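KmHsv2 (Kluyveromyces marxianus, PDB 3VU4) is a beta-propeller protein of the PROPPIN family, related to Atg18, and probably binds phosphoinositides on membranes. Local coordinates at residues A[23-28]-A[320-325]; A[211-216]-A[244-249]; A[252-257]-A[264-269]. All coordinates share one frame; numbering follows the deposited sequence.

The three contacts sit within one beta-propeller of four-stranded blades and differ in whether they join blades or build one. Interactions 1 and 2 are blade-to-blade packings: interaction 1 brings the first and last blades of the chain together, interaction 2 two successive blades, and both rely on apolar side chains. Interaction 3 is a hairpin inside one blade, held by paired backbone hydrogen bonds. Interactions 2 and 3 touch and share a sheet, since strand 243-248 pairs with strand 254-259, whereas interaction 1 lies about 17 and 20 Å from them between centres. All three are largely buried; only Tyr25 among the touching residues is partly exposed.

Interaction 1. Residues A[23-28]-A[320-325]; sequences TDYEFN and VVVWPH
A first torsion of 60° sets the ring carbon CG of Tyr25 between its backbone N and carbonyl carbon, which turns the phenol toward Pro324, while Phe27 carries its ring beside its own backbone N and reaches Val320 and Val322. The pyrrolidine of Pro324 lies over one face of the Tyr25 ring: Pro324 CB stands 4.0 Å from the ring centroid and 28° off the ring normal, which meets the geometry of a CH-pi contact. Pro324 CD extends the overlap to the phenol end, 3.5 Å from Tyr25 CZ. Beside it, Val322 offers one methyl to each ring. Its CG1, anti to the backbone N, lies 4.0 Å from Tyr25 CD2, and its CG2 lies 3.8 Å from Phe27 CZ. Val320 CG2 completes the row, 4.0 Å from Phe27 CE1. The two strand segments run 167° apart in direction with axes 9.5 Å from each other, too far for backbone pairing, so this is sheet-on-sheet packing between the first blade (strand 24-27) and the last (strand 318-323). Lys310 adds a cation-pi contact to the Tyr25 ring and also donates to Tyr25 O. The junction of the two ends of the propeller thus rests on hydrocarbon against aromatic surface: between these segments the contact is a CH-pi and apolar one, and its polar partner, Lys310, comes from strand 310-313.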
ATOM      1  N   THR A  23     -10.685 -13.867  -1.608  1.00 41.30           N
ATOM      2  CA  THR A  23     -10.342 -13.708  -3.014  1.00 40.99           C
ATOM      3  C   THR A  23      -9.669 -12.365  -3.289  1.00 41.96           C
ATOM      4  O   THR A  23      -9.121 -12.137  -4.370  1.00 42.14           O
ATOM      5  CB  THR A  23     -11.600 -13.862  -3.908  1.00 40.99           C
ATOM      6  OG1 THR A  23     -12.650 -13.018  -3.417  1.00 39.76           O
ATOM      7  CG2 THR A  23     -12.082 -15.309  -3.894  1.00 40.89           C
ATOM      8  N   ASP A  24      -9.709 -11.481  -2.296  1.00 41.34           N
ATOM      9  CA  ASP A  24      -9.095 -10.167  -2.403  1.00 42.17           C
ATOM     10  C   ASP A  24      -9.333  -9.423  -1.099  1.00 42.08           C
ATOM     11  O   ASP A  24     -10.304  -9.693  -0.387  1.00 42.61           O
ATOM     12  CB  ASP A  24      -9.690  -9.382  -3.577  1.00 42.63           C
ATOM     13  CG  ASP A  24      -8.846  -8.174  -3.967  1.00 42.75           C
ATOM     14  OD1 ASP A  24      -7.602  -8.282  -3.947  1.00 42.85           O
ATOM     15  OD2 ASP A  24      -9.423  -7.124  -4.313  1.00 42.41           O
ATOM     16  N   TYR A  25      -8.428  -8.505  -0.780  1.00 39.83           N
ATOM     17  CA  TYR A  25      -8.525  -7.710   0.434  1.00 39.20           C
ATOM     18  C   TYR A  25      -7.712  -6.445   0.211  1.00 40.07           C
ATOM     19  O   TYR A  25      -6.734  -6.454  -0.529  1.00 40.08           O
ATOM     20  CB  TYR A  25      -7.995  -8.491   1.643  1.00 37.45           C
ATOM     21  CG  TYR A  25      -6.546  -8.919   1.547  1.00 36.26           C
ATOM     22  CD1 TYR A  25      -6.111  -9.768   0.523  1.00 33.93           C
ATOM     23  CD2 TYR A  25      -5.608  -8.484   2.491  1.00 34.89           C
ATOM     24  CE1 TYR A  25      -4.771 -10.172   0.435  1.00 33.69           C
ATOM     25  CE2 TYR A  25      -4.268  -8.882   2.419  1.00 32.78           C
ATOM     26  CZ  TYR A  25      -3.856  -9.721   1.389  1.00 35.22           C
ATOM     27  OH  TYR A  25      -2.537 -10.099   1.302  1.00 33.98           O
ATOM     28  N   GLU A  26      -8.119  -5.355   0.847  1.00 40.31           N
ATOM     29  CA  GLU A  26      -7.426  -4.093   0.664  1.00 39.80           C
ATOM     30  C   GLU A  26      -7.848  -3.113   1.756  1.00 39.01           C
ATOM     31  O   GLU A  26      -8.962  -3.202   2.274  1.00 38.22           O
ATOM     32  CB  GLU A  26      -7.770  -3.546  -0.725  1.00 39.67           C
ATOM     33  CG  GLU A  26      -6.977  -2.336  -1.160  1.00 41.66           C
ATOM     34  CD  GLU A  26      -5.490  -2.588  -1.128  1.00 45.04           C
ATOM     35  OE1 GLU A  26      -4.916  -2.575  -0.015  1.00 47.12           O
ATOM     36  OE2 GLU A  26      -4.899  -2.810  -2.209  1.00 42.35           O
ATOM     37  N   PHE A  27      -6.947  -2.199   2.115  1.00 37.31           N
ATOM     38  CA  PHE A  27      -7.221  -1.190   3.139  1.00 37.44           C
ATOM     39  C   PHE A  27      -7.886   0.023   2.490  1.00 38.10           C
ATOM     40  O   PHE A  27      -7.763   0.221   1.282  1.00 37.81           O
ATOM     41  CB  PHE A  27      -5.914  -0.725   3.782  1.00 35.03           C
ATOM     42  CG  PHE A  27      -5.164  -1.806   4.476  1.00 34.66           C
ATOM     43  CD1 PHE A  27      -5.421  -2.103   5.810  1.00 31.19           C
ATOM     44  CD2 PHE A  27      -4.209  -2.554   3.788  1.00 32.92           C
ATOM     45  CE1 PHE A  27      -4.743  -3.124   6.449  1.00 30.15           C
ATOM     46  CE2 PHE A  27      -3.526  -3.578   4.420  1.00 29.75           C
ATOM     47  CZ  PHE A  27      -3.794  -3.865   5.754  1.00 28.85           C
ATOM     48  N   ASN A  28      -8.590   0.834   3.278  1.00 39.00           N
ATOM     49  CA  ASN A  28      -9.191   2.035   2.709  1.00 42.21           C
ATOM     50  C   ASN A  28      -8.085   3.095   2.685  1.00 42.69           C
ATOM     51  O   ASN A  28      -7.058   2.929   3.340  1.00 43.52           O
ATOM     52  CB  ASN A  28     -10.409   2.498   3.519  1.00 43.50           C
ATOM     53  CG  ASN A  28     -10.051   3.016   4.897  1.00 46.05           C
ATOM     54  OD1 ASN A  28      -8.902   2.918   5.354  1.00 45.70           O
ATOM     55  ND2 ASN A  28     -11.051   3.571   5.580  1.00 45.15           N
ATOM     56  N   VAL A 320       0.102  -3.120  11.053  1.00 37.16           N
ATOM     57  CA  VAL A 320      -0.584  -4.400  11.027  1.00 35.70           C
ATOM     58  C   VAL A 320      -0.204  -5.188   9.786  1.00 36.46           C
ATOM     59  O   VAL A 320       0.174  -4.626   8.752  1.00 36.15           O
ATOM     60  CB  VAL A 320      -2.129  -4.245  11.028  1.00 33.80           C
ATOM     61  CG1 VAL A 320      -2.593  -3.596  12.296  1.00 30.69           C
ATOM     62  CG2 VAL A 320      -2.574  -3.443   9.823  1.00 33.81           C
ATOM     63  N   VAL A 321      -0.289  -6.503   9.908  1.00 36.76           N
ATOM     64  CA  VAL A 321       0.010  -7.392   8.804  1.00 35.67           C
ATOM     65  C   VAL A 321      -1.217  -8.281   8.685  1.00 36.65           C
ATOM     66  O   VAL A 321      -1.687  -8.847   9.682  1.00 37.57           O
ATOM     67  CB  VAL A 321       1.253  -8.241   9.093  1.00 33.60           C
ATOM     68  CG1 VAL A 321       1.442  -9.280   7.989  1.00 33.01           C
ATOM     69  CG2 VAL A 321       2.485  -7.332   9.186  1.00 32.31           C
ATOM     70  N   VAL A 322      -1.766  -8.359   7.479  1.00 34.04           N
ATOM     71  CA  VAL A 322      -2.938  -9.183   7.251  1.00 34.09           C
ATOM     72  C   VAL A 322      -2.582 -10.370   6.356  1.00 34.01           C
ATOM     73  O   VAL A 322      -2.046 -10.200   5.252  1.00 32.21           O
ATOM     74  CB  VAL A 322      -4.065  -8.368   6.601  1.00 34.12           C
ATOM     75  CG1 VAL A 322      -5.322  -9.237   6.429  1.00 33.35           C
ATOM     76  CG2 VAL A 322      -4.364  -7.163   7.458  1.00 32.96           C
ATOM     77  N   TRP A 323      -2.866 -11.569   6.857  1.00 32.90           N
ATOM     78  CA  TRP A 323      -2.591 -12.792   6.119  1.00 34.04           C
ATOM     79  C   TRP A 323      -3.908 -13.304   5.548  1.00 35.50           C
ATOM     80  O   TRP A 323      -4.760 -13.794   6.293  1.00 37.17           O
ATOM     81  CB  TRP A 323      -1.991 -13.841   7.051  1.00 31.40           C
ATOM     82  CG  TRP A 323      -0.760 -13.385   7.764  1.00 33.01           C
ATOM     83  CD1 TRP A 323      -0.673 -12.912   9.053  1.00 32.20           C
ATOM     84  CD2 TRP A 323       0.574 -13.361   7.234  1.00 32.94           C
ATOM     85  NE1 TRP A 323       0.636 -12.603   9.350  1.00 33.68           N
ATOM     86  CE2 TRP A 323       1.419 -12.866   8.257  1.00 32.28           C
ATOM     87  CE3 TRP A 323       1.134 -13.705   5.995  1.00 31.79           C
ATOM     88  CZ2 TRP A 323       2.798 -12.715   8.078  1.00 31.90           C
ATOM     89  CZ3 TRP A 323       2.508 -13.551   5.818  1.00 31.94           C
ATOM     90  CH2 TRP A 323       3.322 -13.059   6.856  1.00 30.95           C
ATOM     91  N   PRO A 324      -4.101 -13.197   4.222  1.00 36.51           N
ATOM     92  CA  PRO A 324      -5.357 -13.668   3.624  1.00 38.43           C
ATOM     93  C   PRO A 324      -5.690 -15.144   3.829  1.00 39.91           C
ATOM     94  O   PRO A 324      -6.858 -15.475   4.016  1.00 43.78           O
ATOM     95  CB  PRO A 324      -5.213 -13.288   2.143  1.00 36.72           C
ATOM     96  CG  PRO A 324      -3.742 -13.327   1.923  1.00 37.83           C
ATOM     97  CD  PRO A 324      -3.185 -12.687   3.186  1.00 36.40           C
ATOM     98  N   HIS A 325      -4.682 -16.018   3.827  1.00 40.68           N
ATOM     99  CA  HIS A 325      -4.901 -17.462   3.992  1.00 42.10           C
ATOM    100  C   HIS A 325      -5.426 -17.936   5.359  1.00 42.67           C
ATOM    101  O   HIS A 325      -6.096 -18.960   5.438  1.00 45.07           O
ATOM    102  CB  HIS A 325      -3.628 -18.248   3.629  1.00 43.57           C
ATOM    103  CG  HIS A 325      -2.611 -18.312   4.728  1.00 48.63           C
ATOM    104  ND1 HIS A 325      -2.058 -17.187   5.305  1.00 49.14           N
ATOM    105  CD2 HIS A 325      -2.038 -19.372   5.348  1.00 50.14           C
ATOM    106  CE1 HIS A 325      -1.189 -17.551   6.232  1.00 50.27           C
ATOM    107  NE2 HIS A 325      -1.158 -18.872   6.278  1.00 50.73           N
TER

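Interaction 2. Residues A[211-216]-A[244-249]; sequences ATCSQD and VDMKWS. With SO4 (sulfate ion), chain E.
The interface between two successive propeller blades is spanned here by Ala211 and Cys213 of strand 209-214, which meet Met246 and Trp248 of strand 243-248, the first strand of the next blade. Segment axes 8.9 Å apart, with directions differing by 161°, identify face packing rather than strand pairing. Met246 does most of the reaching: it leaves the backbone extended, then bends at its last torsion (73°), bringing the methyl CE 4.1 Å from Cys213 SG and 3.7 Å from the carbonyl oxygen Ala211 O. Ala211 CB also lies 3.7 Å from Trp248 CZ2, at an oblique approach to the indole. The indole NE1 is engaged by the backbone oxygen of Arg202, which ties the ring to the neighbouring blade by a polar bond as well. Asp245 OD2 accepts Lys247 NZ at 3.2 Å through its syn lone pair. At Ser214, which does not touch the 244-249 segment, OG donates to sulfate O3 at 3.2 Å; the sulfate, probably from the crystallisation liquor, is also hydrogen-bonded by His194, Thr195, Asn196 and Arg221, and such a site could hold a phosphate, though that is an inference. The chemistry therefore divides: thioether, methyl and indole make a buried apolar contact between the two blades, while Asp245 and Lys247 take no part in it, their polar ends being met by Arg202 and Ile311.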
ATOM      1  N   ALA A 211       8.101   5.894  -2.830  1.00 32.75           N
ATOM      2  CA  ALA A 211       9.153   4.892  -2.666  1.00 32.70           C
ATOM      3  C   ALA A 211       9.054   3.870  -3.792  1.00 32.78           C
ATOM      4  O   ALA A 211       7.952   3.444  -4.166  1.00 33.34           O
ATOM      5  CB  ALA A 211       9.016   4.197  -1.309  1.00 32.04           C
ATOM      6  N   THR A 212      10.199   3.488  -4.341  1.00 31.60           N
ATOM      7  CA  THR A 212      10.219   2.516  -5.431  1.00 32.45           C
ATOM      8  C   THR A 212      11.230   1.408  -5.190  1.00 33.68           C
ATOM      9  O   THR A 212      12.171   1.545  -4.408  1.00 34.06           O
ATOM     10  CB  THR A 212      10.566   3.181  -6.797  1.00 30.93           C
ATOM     11  OG1 THR A 212      11.947   3.567  -6.816  1.00 26.16           O
ATOM     12  CG2 THR A 212       9.710   4.412  -7.025  1.00 30.22           C
ATOM     13  N   CYS A 213      11.021   0.294  -5.863  1.00 34.66           N
ATOM     14  CA  CYS A 213      11.943  -0.821  -5.758  1.00 37.80           C
ATOM     15  C   CYS A 213      11.752  -1.660  -6.997  1.00 38.63           C
ATOM     16  O   CYS A 213      10.644  -1.735  -7.528  1.00 38.59           O
ATOM     17  CB  CYS A 213      11.666  -1.650  -4.508  1.00 37.97           C
ATOM     18  SG  CYS A 213      10.136  -2.551  -4.562  1.00 38.52           S
ATOM     19  N   SER A 214      12.832  -2.261  -7.478  1.00 42.64           N
ATOM     20  CA  SER A 214      12.739  -3.095  -8.661  1.00 47.98           C
ATOM     21  C   SER A 214      12.641  -4.566  -8.293  1.00 50.65           C
ATOM     22  O   SER A 214      12.671  -4.925  -7.118  1.00 50.23           O
ATOM     23  CB  SER A 214      13.939  -2.881  -9.580  1.00 48.53           C
ATOM     24  OG  SER A 214      15.135  -3.291  -8.986  1.00 53.93           O
ATOM     25  N   GLN A 215      12.514  -5.397  -9.331  1.00 56.26           N
ATOM     26  CA  GLN A 215      12.399  -6.854  -9.229  1.00 59.78           C
ATOM     27  C   GLN A 215      13.757  -7.419  -8.845  1.00 61.11           C
ATOM     28  O   GLN A 215      14.756  -7.176  -9.542  1.00 60.94           O
ATOM     29  CB  GLN A 215      11.966  -7.446 -10.594  1.00 61.39           C
ATOM     30  CG  GLN A 215      10.671  -6.879 -11.278  1.00 62.98           C
ATOM     31  CD  GLN A 215       9.323  -7.526 -10.824  1.00 66.39           C
ATOM     32  OE1 GLN A 215       9.292  -8.597 -10.189  1.00 67.02           O
ATOM     33  NE2 GLN A 215       8.205  -6.871 -11.183  1.00 64.48           N
ATOM     34  N   ASP A 216      13.773  -8.200  -7.764  1.00 62.84           N
ATOM     35  CA  ASP A 216      15.006  -8.790  -7.249  1.00 64.63           C
ATOM     36  C   ASP A 216      16.055  -7.674  -7.186  1.00 64.30           C
ATOM     37  O   ASP A 216      17.161  -7.818  -7.694  1.00 64.37           O
ATOM     38  CB  ASP A 216      15.494  -9.973  -8.165  1.00 63.66           C
ATOM     39  N   VAL A 244       7.064  -8.231  -1.037  1.00 35.85           N
ATOM     40  CA  VAL A 244       5.645  -8.558  -1.122  1.00 34.32           C
ATOM     41  C   VAL A 244       4.838  -7.292  -0.886  1.00 35.69           C
ATOM     42  O   VAL A 244       3.799  -7.073  -1.507  1.00 36.43           O
ATOM     43  CB  VAL A 244       5.258  -9.634  -0.081  1.00 32.19           C
ATOM     44  CG1 VAL A 244       3.764  -9.870  -0.091  1.00 26.74           C
ATOM     45  CG2 VAL A 244       5.987 -10.927  -0.396  1.00 31.52           C
ATOM     46  N   ASP A 245       5.315  -6.450   0.020  1.00 36.25           N
ATOM     47  CA  ASP A 245       4.628  -5.199   0.278  1.00 36.55           C
ATOM     48  C   ASP A 245       5.563  -4.181   0.927  1.00 36.62           C
ATOM     49  O   ASP A 245       6.570  -4.532   1.552  1.00 34.53           O
ATOM     50  CB  ASP A 245       3.378  -5.426   1.132  1.00 34.20           C
ATOM     51  CG  ASP A 245       2.372  -4.285   1.000  1.00 35.95           C
ATOM     52  OD1 ASP A 245       2.598  -3.393   0.150  1.00 33.27           O
ATOM     53  OD2 ASP A 245       1.354  -4.284   1.738  1.00 36.54           O
ATOM     54  N   MET A 246       5.215  -2.914   0.751  1.00 37.20           N
ATOM     55  CA  MET A 246       6.006  -1.806   1.259  1.00 37.38           C
ATOM     56  C   MET A 246       5.025  -0.700   1.604  1.00 37.17           C
ATOM     57  O   MET A 246       4.242  -0.281   0.757  1.00 37.52           O
ATOM     58  CB  MET A 246       6.981  -1.374   0.170  1.00 36.38           C
ATOM     59  CG  MET A 246       7.718  -0.105   0.423  1.00 38.81           C
ATOM     60  SD  MET A 246       9.132  -0.022  -0.686  1.00 39.43           S
ATOM     61  CE  MET A 246       8.330   0.313  -2.258  1.00 37.45           C
ATOM     62  N   LYS A 247       5.061  -0.253   2.858  1.00 37.18           N
ATOM     63  CA  LYS A 247       4.152   0.785   3.350  1.00 35.08           C
ATOM     64  C   LYS A 247       4.865   1.839   4.225  1.00 35.25           C
ATOM     65  O   LYS A 247       5.880   1.547   4.869  1.00 34.21           O
ATOM     66  CB  LYS A 247       3.024   0.112   4.124  1.00 33.98           C
ATOM     67  CG  LYS A 247       1.678   0.122   3.438  1.00 35.06           C
ATOM     68  CD  LYS A 247       1.752  -0.285   1.983  1.00 35.18           C
ATOM     69  CE  LYS A 247       0.358  -0.452   1.393  1.00 34.18           C
ATOM     70  NZ  LYS A 247      -0.405  -1.588   2.008  1.00 35.53           N
ATOM     71  N   TRP A 248       4.322   3.057   4.238  1.00 35.26           N
ATOM     72  CA  TRP A 248       4.891   4.194   4.983  1.00 35.09           C
ATOM     73  C   TRP A 248       4.239   4.431   6.342  1.00 35.83           C
ATOM     74  O   TRP A 248       3.027   4.273   6.484  1.00 38.27           O
ATOM     75  CB  TRP A 248       4.724   5.496   4.189  1.00 33.50           C
ATOM     76  CG  TRP A 248       5.533   5.656   2.917  1.00 32.81           C
ATOM     77  CD1 TRP A 248       5.220   5.186   1.669  1.00 30.46           C
ATOM     78  CD2 TRP A 248       6.717   6.453   2.757  1.00 31.51           C
ATOM     79  NE1 TRP A 248       6.125   5.649   0.743  1.00 29.49           N
ATOM     80  CE2 TRP A 248       7.058   6.427   1.382  1.00 31.37           C
ATOM     81  CE3 TRP A 248       7.523   7.183   3.645  1.00 27.75           C
ATOM     82  CZ2 TRP A 248       8.167   7.118   0.869  1.00 28.91           C
ATOM     83  CZ3 TRP A 248       8.626   7.866   3.140  1.00 29.91           C
ATOM     84  CH2 TRP A 248       8.940   7.825   1.760  1.00 29.86           C
ATOM     85  N   SER A 249       5.020   4.835   7.339  1.00 35.39           N
ATOM     86  CA  SER A 249       4.428   5.117   8.648  1.00 35.68           C
ATOM     87  C   SER A 249       3.606   6.399   8.480  1.00 35.75           C
ATOM     88  O   SER A 249       3.837   7.175   7.556  1.00 32.95           O
ATOM     89  CB  SER A 249       5.507   5.281   9.724  1.00 35.35           C
ATOM     90  OG  SER A 249       6.418   6.315   9.400  1.00 35.90           O
TER
HETATM   91  S   SO4 E 403      18.133  -1.138 -10.215  1.00 59.90           S
HETATM   92  O1  SO4 E 403      18.129   0.302 -10.535  1.00 61.71           O
HETATM   93  O2  SO4 E 403      17.785  -1.310  -8.793  1.00 61.36           O
HETATM   94  O3  SO4 E 403      17.141  -1.853 -11.041  1.00 62.03           O
HETATM   95  O4  SO4 E 403      19.472  -1.687 -10.501  1.00 60.81           O

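Interaction 3. Residues A[252-257]-A[264-269]; sequences GSKLAV and LHVFEI
Lys254 lays the start of its side chain across Val266, with Lys254 CB 3.8 Å and Lys254 CD 3.9 Å from Val266 CG1, before a bend at the last torsion returns NZ to Ser253 OG at 3.1 Å. An alanine here, ending at CB, would probably leave Val266 CG1 without the cover of the outer methylenes and Ser253 OG without its lysine donor, though OG keeps its bond to Phe270 O. Lys254, Ala256, Val266 and Glu268 occupy one face of the sheet; Leu255, Val257, His265 and Phe267 occupy the other. On that second face Val257 CG2 meets the edge of the Phe267 ring, 3.9 Å from CE2, while Ile269 CD1 packs 3.7 Å from Leu255 CB. Backbone bonds fix this register: Leu255 and Phe267 exchange N-H and carbonyl in both directions, with Phe267 N to Leu255 O at 2.7 Å (168°), and Val257 and His265 do the same. Ile269 N adds a bond to Ser253 O at 2.8 Å. His265 ND1 is held by Asn297, from strand 296-299. Leu255, Val257 and Phe267 meet Ile220 of the preceding blade; Ala256 meets Ile311 and, with Lys254, Trp313 of the following one, the arrangement of the central antiparallel hairpin in a beta-propeller blade.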
ATOM      1  N   GLY A 252       5.342   9.626   7.765  1.00 42.88           N
ATOM      2  CA  GLY A 252       6.281   9.548   6.656  1.00 39.63           C
ATOM      3  C   GLY A 252       7.725   9.311   7.064  1.00 37.88           C
ATOM      4  O   GLY A 252       8.639   9.405   6.241  1.00 38.74           O
ATOM      5  N   SER A 253       7.925   8.994   8.337  1.00 36.81           N
ATOM      6  CA  SER A 253       9.254   8.752   8.898  1.00 36.44           C
ATOM      7  C   SER A 253       9.894   7.391   8.595  1.00 34.97           C
ATOM      8  O   SER A 253      11.092   7.303   8.354  1.00 33.88           O
ATOM      9  CB  SER A 253       9.205   8.930  10.418  1.00 35.83           C
ATOM     10  OG  SER A 253      10.359   8.362  11.022  1.00 41.51           O
ATOM     11  N   LYS A 254       9.110   6.324   8.646  1.00 36.21           N
ATOM     12  CA  LYS A 254       9.651   4.999   8.391  1.00 36.34           C
ATOM     13  C   LYS A 254       8.959   4.267   7.266  1.00 35.68           C
ATOM     14  O   LYS A 254       7.791   4.499   6.961  1.00 36.20           O
ATOM     15  CB  LYS A 254       9.604   4.160   9.664  1.00 36.68           C
ATOM     16  CG  LYS A 254      10.552   4.666  10.717  1.00 39.33           C
ATOM     17  CD  LYS A 254      10.294   4.029  12.053  1.00 43.85           C
ATOM     18  CE  LYS A 254      11.020   4.800  13.152  1.00 47.51           C
ATOM     19  NZ  LYS A 254      10.550   6.222  13.222  1.00 47.80           N
ATOM     20  N   LEU A 255       9.712   3.378   6.646  1.00 35.20           N
ATOM     21  CA  LEU A 255       9.208   2.585   5.544  1.00 34.92           C
ATOM     22  C   LEU A 255       9.339   1.110   5.942  1.00 35.81           C
ATOM     23  O   LEU A 255      10.426   0.664   6.323  1.00 35.39           O
ATOM     24  CB  LEU A 255      10.045   2.886   4.307  1.00 33.56           C
ATOM     25  CG  LEU A 255       9.601   2.397   2.943  1.00 31.26           C
ATOM     26  CD1 LEU A 255       8.207   2.900   2.650  1.00 34.03           C
ATOM     27  CD2 LEU A 255      10.587   2.903   1.916  1.00 31.22           C
ATOM     28  N   ALA A 256       8.231   0.370   5.893  1.00 35.24           N
ATOM     29  CA  ALA A 256       8.258  -1.057   6.227  1.00 34.79           C
ATOM     30  C   ALA A 256       8.194  -1.875   4.953  1.00 33.26           C
ATOM     31  O   ALA A 256       7.444  -1.553   4.031  1.00 34.25           O
ATOM     32  CB  ALA A 256       7.093  -1.432   7.145  1.00 32.42           C
ATOM     33  N   VAL A 257       8.999  -2.923   4.904  1.00 33.14           N
ATOM     34  CA  VAL A 257       9.031  -3.816   3.758  1.00 34.12           C
ATOM     35  C   VAL A 257       8.934  -5.262   4.245  1.00 35.30           C
ATOM     36  O   VAL A 257       9.570  -5.636   5.236  1.00 35.70           O
ATOM     37  CB  VAL A 257      10.348  -3.658   2.949  1.00 33.45           C
ATOM     38  CG1 VAL A 257      10.413  -4.694   1.822  1.00 31.84           C
ATOM     39  CG2 VAL A 257      10.437  -2.265   2.374  1.00 34.24           C
ATOM     40  N   LEU A 264      10.225  -8.892   8.093  1.00 38.54           N
ATOM     41  CA  LEU A 264       9.787  -7.506   8.117  1.00 37.83           C
ATOM     42  C   LEU A 264      11.007  -6.616   8.355  1.00 37.01           C
ATOM     43  O   LEU A 264      11.800  -6.876   9.259  1.00 35.13           O
ATOM     44  CB  LEU A 264       8.744  -7.326   9.225  1.00 38.27           C
ATOM     45  CG  LEU A 264       8.111  -5.952   9.424  1.00 42.12           C
ATOM     46  CD1 LEU A 264       7.454  -5.498   8.128  1.00 42.52           C
ATOM     47  CD2 LEU A 264       7.091  -6.014  10.568  1.00 39.79           C
ATOM     48  N   HIS A 265      11.158  -5.589   7.520  1.00 36.10           N
ATOM     49  CA  HIS A 265      12.277  -4.648   7.607  1.00 36.72           C
ATOM     50  C   HIS A 265      11.746  -3.220   7.702  1.00 37.00           C
ATOM     51  O   HIS A 265      10.710  -2.887   7.119  1.00 36.15           O
ATOM     52  CB  HIS A 265      13.161  -4.731   6.357  1.00 38.30           C
ATOM     53  CG  HIS A 265      13.604  -6.119   6.005  1.00 43.82           C
ATOM     54  ND1 HIS A 265      14.721  -6.710   6.557  1.00 43.03           N
ATOM     55  CD2 HIS A 265      13.081  -7.028   5.146  1.00 43.09           C
ATOM     56  CE1 HIS A 265      14.866  -7.922   6.054  1.00 44.21           C
ATOM     57  NE2 HIS A 265      13.885  -8.139   5.195  1.00 45.53           N
ATOM     58  N   VAL A 266      12.459  -2.372   8.430  1.00 35.10           N
ATOM     59  CA  VAL A 266      12.053  -0.986   8.562  1.00 33.92           C
ATOM     60  C   VAL A 266      13.216  -0.096   8.171  1.00 34.59           C
ATOM     61  O   VAL A 266      14.332  -0.284   8.652  1.00 35.00           O
ATOM     62  CB  VAL A 266      11.637  -0.652  10.001  1.00 33.57           C
ATOM     63  CG1 VAL A 266      11.399   0.847  10.135  1.00 29.60           C
ATOM     64  CG2 VAL A 266      10.380  -1.434  10.372  1.00 29.87           C
ATOM     65  N   PHE A 267      12.954   0.850   7.273  1.00 34.42           N
ATOM     66  CA  PHE A 267      13.969   1.799   6.822  1.00 35.20           C
ATOM     67  C   PHE A 267      13.565   3.176   7.335  1.00 36.43           C
ATOM     68  O   PHE A 267      12.371   3.488   7.451  1.00 37.58           O
ATOM     69  CB  PHE A 267      14.064   1.794   5.295  1.00 31.88           C
ATOM     70  CG  PHE A 267      14.534   0.494   4.732  1.00 31.25           C
ATOM     71  CD1 PHE A 267      15.886   0.211   4.648  1.00 31.80           C
ATOM     72  CD2 PHE A 267      13.619  -0.471   4.314  1.00 31.40           C
ATOM     73  CE1 PHE A 267      16.331  -1.024   4.151  1.00 32.88           C
ATOM     74  CE2 PHE A 267      14.048  -1.694   3.822  1.00 30.34           C
ATOM     75  CZ  PHE A 267      15.405  -1.974   3.739  1.00 30.18           C
ATOM     76  N   GLU A 268      14.551   4.005   7.639  1.00 36.40           N
ATOM     77  CA  GLU A 268      14.263   5.327   8.175  1.00 37.39           C
ATOM     78  C   GLU A 268      14.493   6.473   7.196  1.00 37.03           C
ATOM     79  O   GLU A 268      15.619   6.683   6.739  1.00 36.96           O
ATOM     80  CB  GLU A 268      15.102   5.535   9.442  1.00 38.01           C
ATOM     81  CG  GLU A 268      15.069   6.946  10.027  1.00 41.42           C
ATOM     82  CD  GLU A 268      15.921   7.061  11.281  1.00 43.08           C
ATOM     83  OE1 GLU A 268      15.442   6.674  12.370  1.00 44.78           O
ATOM     84  OE2 GLU A 268      17.080   7.518  11.176  1.00 44.17           O
ATOM     85  N   ILE A 269      13.427   7.208   6.873  1.00 36.54           N
ATOM     86  CA  ILE A 269      13.526   8.360   5.972  1.00 38.45           C
ATOM     87  C   ILE A 269      14.021   9.593   6.759  1.00 38.97           C
ATOM     88  O   ILE A 269      14.872  10.358   6.287  1.00 39.02           O
ATOM     89  CB  ILE A 269      12.168   8.661   5.288  1.00 39.28           C
ATOM     90  CG1 ILE A 269      11.950   7.691   4.116  1.00 41.93           C
ATOM     91  CG2 ILE A 269      12.132  10.098   4.780  1.00 39.48           C
ATOM     92  CD1 ILE A 269      11.662   6.259   4.526  1.00 41.65           C
TER